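Local coordinates for nuclear inclusion protein A (Tobacco etch virus, PDB 1Q31), which is a 3C-type, trypsin-like cysteine protease that probably cuts the viral polyprotein at specific sites, at residues A[174-179]-A[235-240]. The protein carries 1 engineered substitution. Residues are numbered along the deposited sequence; the frame is centred on the assembly and turned at random.
Sequences NTNNYF and MNELVY
Residues 174-178 and 237-240 run at 96° to one another, and their main chains stay apart: Tyr178 and Val239, whose CA atoms form the nearest such pair, are 8.6 Å from each other, so side chains alone bridge the gap. Tyr178 reaches across with its hydroxyl, and its OH donates to Glu237 OE1 at 2.7 Å, taking the carboxylate's anti lone pair. The acceptor lies at the edge of the phenol, near the ring plane, and the carboxylate is turned 57° from that plane. With Glu237 CG tucked between its own N and C (chi1 67°) and the chain extended beyond it, the acid group spans the distance to Tyr178. Asn176 ND2 also lies 2.9 Å from Glu237 OE1, while its OD1 accepts from Trp143 NE1. Next to this polar end, Val239 CG1 rests on one face of the Tyr178 ring, 4.0 Å from CE1. Strands 177-181 and 239-241 both pair with strand 163-170 in the second beta-barrel of the chymotrypsin-like fold, and the tail continues into the active site, where the C terminus is bound. In the loop before strand 177-181, Asn174 ND2 donates to Tyr240 OH at 2.8 Å in a fairly straight bond, approaching the phenol at its edge. That hydroxyl also bonds to Asp148 OD1, and Asn174 OD1 to Lys220 NZ.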
loop_
_atom_site.group_PDB
_atom_site.type_symbol
_atom_site.label_atom_id
_atom_site.label_comp_id
_atom_site.label_asym_id
_atom_site.label_seq_id
_atom_site.Cartn_x
_atom_site.Cartn_y
_atom_site.Cartn_z
ATOM N N ASN A 174 -0.668 19.228 -2.821
ATOM C CA ASN A 174 -0.915 18.086 -3.685
ATOM C C ASN A 174 -0.095 18.194 -4.963
ATOM O O ASN A 174 -0.612 17.919 -6.044
ATOM C CB ASN A 174 -2.402 17.987 -4.060
ATOM C CG ASN A 174 -3.264 17.349 -2.961
ATOM O OD1 ASN A 174 -4.458 17.659 -2.851
ATOM N ND2 ASN A 174 -2.675 16.442 -2.163
ATOM N N THR A 175 1.172 18.594 -4.852
ATOM C CA THR A 175 2.029 18.712 -6.033
ATOM C C THR A 175 3.312 17.905 -5.914
ATOM O O THR A 175 4.205 18.018 -6.755
ATOM C CB THR A 175 2.393 20.181 -6.327
ATOM O OG1 THR A 175 3.293 20.678 -5.321
ATOM C CG2 THR A 175 1.120 21.034 -6.354
ATOM N N ASN A 176 3.397 17.118 -4.845
ATOM C CA ASN A 176 4.523 16.217 -4.571
ATOM C C ASN A 176 3.903 14.962 -4.011
ATOM O O ASN A 176 3.076 15.029 -3.103
ATOM C CB ASN A 176 5.481 16.763 -3.518
ATOM C CG ASN A 176 6.465 17.753 -4.077
ATOM O OD1 ASN A 176 7.208 17.456 -5.022
ATOM N ND2 ASN A 176 6.491 18.940 -3.488
ATOM N N ASN A 177 4.278 13.811 -4.553
ATOM C CA ASN A 177 3.720 12.584 -4.034
ATOM C C ASN A 177 4.818 11.633 -3.582
ATOM O O ASN A 177 5.884 11.533 -4.213
ATOM C CB ASN A 177 2.793 11.957 -5.071
ATOM C CG ASN A 177 1.479 12.738 -5.227
ATOM O OD1 ASN A 177 0.831 13.081 -4.239
ATOM N ND2 ASN A 177 1.081 13.004 -6.472
ATOM N N TYR A 178 4.562 10.963 -2.462
ATOM C CA TYR A 178 5.527 10.035 -1.881
ATOM C C TYR A 178 4.984 8.639 -1.605
ATOM O O TYR A 178 3.858 8.467 -1.129
ATOM C CB TYR A 178 6.052 10.584 -0.564
ATOM C CG TYR A 178 6.541 12.010 -0.595
ATOM C CD1 TYR A 178 5.668 13.077 -0.858
ATOM C CD2 TYR A 178 7.879 12.303 -0.319
ATOM C CE1 TYR A 178 6.124 14.411 -0.842
ATOM C CE2 TYR A 178 8.347 13.629 -0.298
ATOM C CZ TYR A 178 7.467 14.678 -0.559
ATOM O OH TYR A 178 7.943 15.980 -0.522
ATOM N N PHE A 179 5.807 7.639 -1.870
ATOM C CA PHE A 179 5.384 6.284 -1.624
ATOM C C PHE A 179 6.336 5.546 -0.688
ATOM O O PHE A 179 7.539 5.745 -0.733
ATOM C CB PHE A 179 5.298 5.542 -2.934
ATOM C CG PHE A 179 6.634 5.201 -3.542
ATOM C CD1 PHE A 179 7.356 4.095 -3.104
ATOM C CD2 PHE A 179 7.120 5.920 -4.627
ATOM C CE1 PHE A 179 8.533 3.693 -3.742
ATOM C CE2 PHE A 179 8.304 5.527 -5.279
ATOM C CZ PHE A 179 9.011 4.406 -4.834
ATOM N N MET A 235 14.273 20.088 8.258
ATOM C CA MET A 235 14.097 18.861 7.482
ATOM C C MET A 235 13.044 19.037 6.387
ATOM O O MET A 235 12.673 20.174 6.055
ATOM C CB MET A 235 13.690 17.697 8.394
ATOM C CG MET A 235 14.817 17.165 9.274
ATOM S SD MET A 235 14.223 15.969 10.503
ATOM C CE MET A 235 15.135 14.438 10.029
ATOM N N ASN A 236 12.560 17.909 5.860
ATOM C CA ASN A 236 11.565 17.833 4.762
ATOM C C ASN A 236 10.134 18.360 4.985
ATOM O O ASN A 236 9.720 18.638 6.109
ATOM C CB ASN A 236 11.499 16.392 4.270
ATOM C CG ASN A 236 12.669 15.574 4.756
ATOM O OD1 ASN A 236 12.729 15.208 5.922
ATOM N ND2 ASN A 236 13.617 15.300 3.869
ATOM N N GLU A 237 9.376 18.465 3.897
ATOM C CA GLU A 237 8.019 18.995 3.962
ATOM C C GLU A 237 6.917 18.118 4.535
ATOM O O GLU A 237 6.917 16.901 4.370
ATOM C CB GLU A 237 7.581 19.481 2.575
ATOM C CG GLU A 237 7.408 18.396 1.498
ATOM C CD GLU A 237 6.486 18.853 0.362
ATOM O OE1 GLU A 237 6.380 18.156 -0.671
ATOM O OE2 GLU A 237 5.861 19.924 0.510
ATOM N N LEU A 238 5.968 18.760 5.211
ATOM C CA LEU A 238 4.834 18.058 5.792
ATOM C C LEU A 238 4.142 17.263 4.686
ATOM O O LEU A 238 4.309 17.571 3.502
ATOM C CB LEU A 238 3.814 19.043 6.373
ATOM C CG LEU A 238 4.097 19.936 7.580
ATOM C CD1 LEU A 238 2.873 20.812 7.867
ATOM C CD2 LEU A 238 4.412 19.069 8.782
ATOM N N VAL A 239 3.365 16.254 5.081
ATOM C CA VAL A 239 2.616 15.416 4.145
ATOM C C VAL A 239 1.427 14.806 4.867
ATOM O O VAL A 239 1.385 14.781 6.101
ATOM C CB VAL A 239 3.453 14.246 3.608
ATOM C CG1 VAL A 239 4.635 14.755 2.816
ATOM C CG2 VAL A 239 3.908 13.380 4.768
ATOM N N TYR A 240 0.461 14.322 4.092
ATOM C CA TYR A 240 -0.705 13.674 4.664
ATOM C C TYR A 240 -0.899 12.361 3.919
ATOM O O TYR A 240 -0.522 12.231 2.754
ATOM C CB TYR A 240 -1.952 14.582 4.582
ATOM C CG TYR A 240 -2.603 14.698 3.228
ATOM C CD1 TYR A 240 -3.841 14.088 2.979
ATOM C CD2 TYR A 240 -1.988 15.399 2.195
ATOM C CE1 TYR A 240 -4.455 14.167 1.730
ATOM C CE2 TYR A 240 -2.587 15.486 0.931
ATOM C CZ TYR A 240 -3.826 14.863 0.705
ATOM O OH TYR A 240 -4.418 14.923 -0.544
#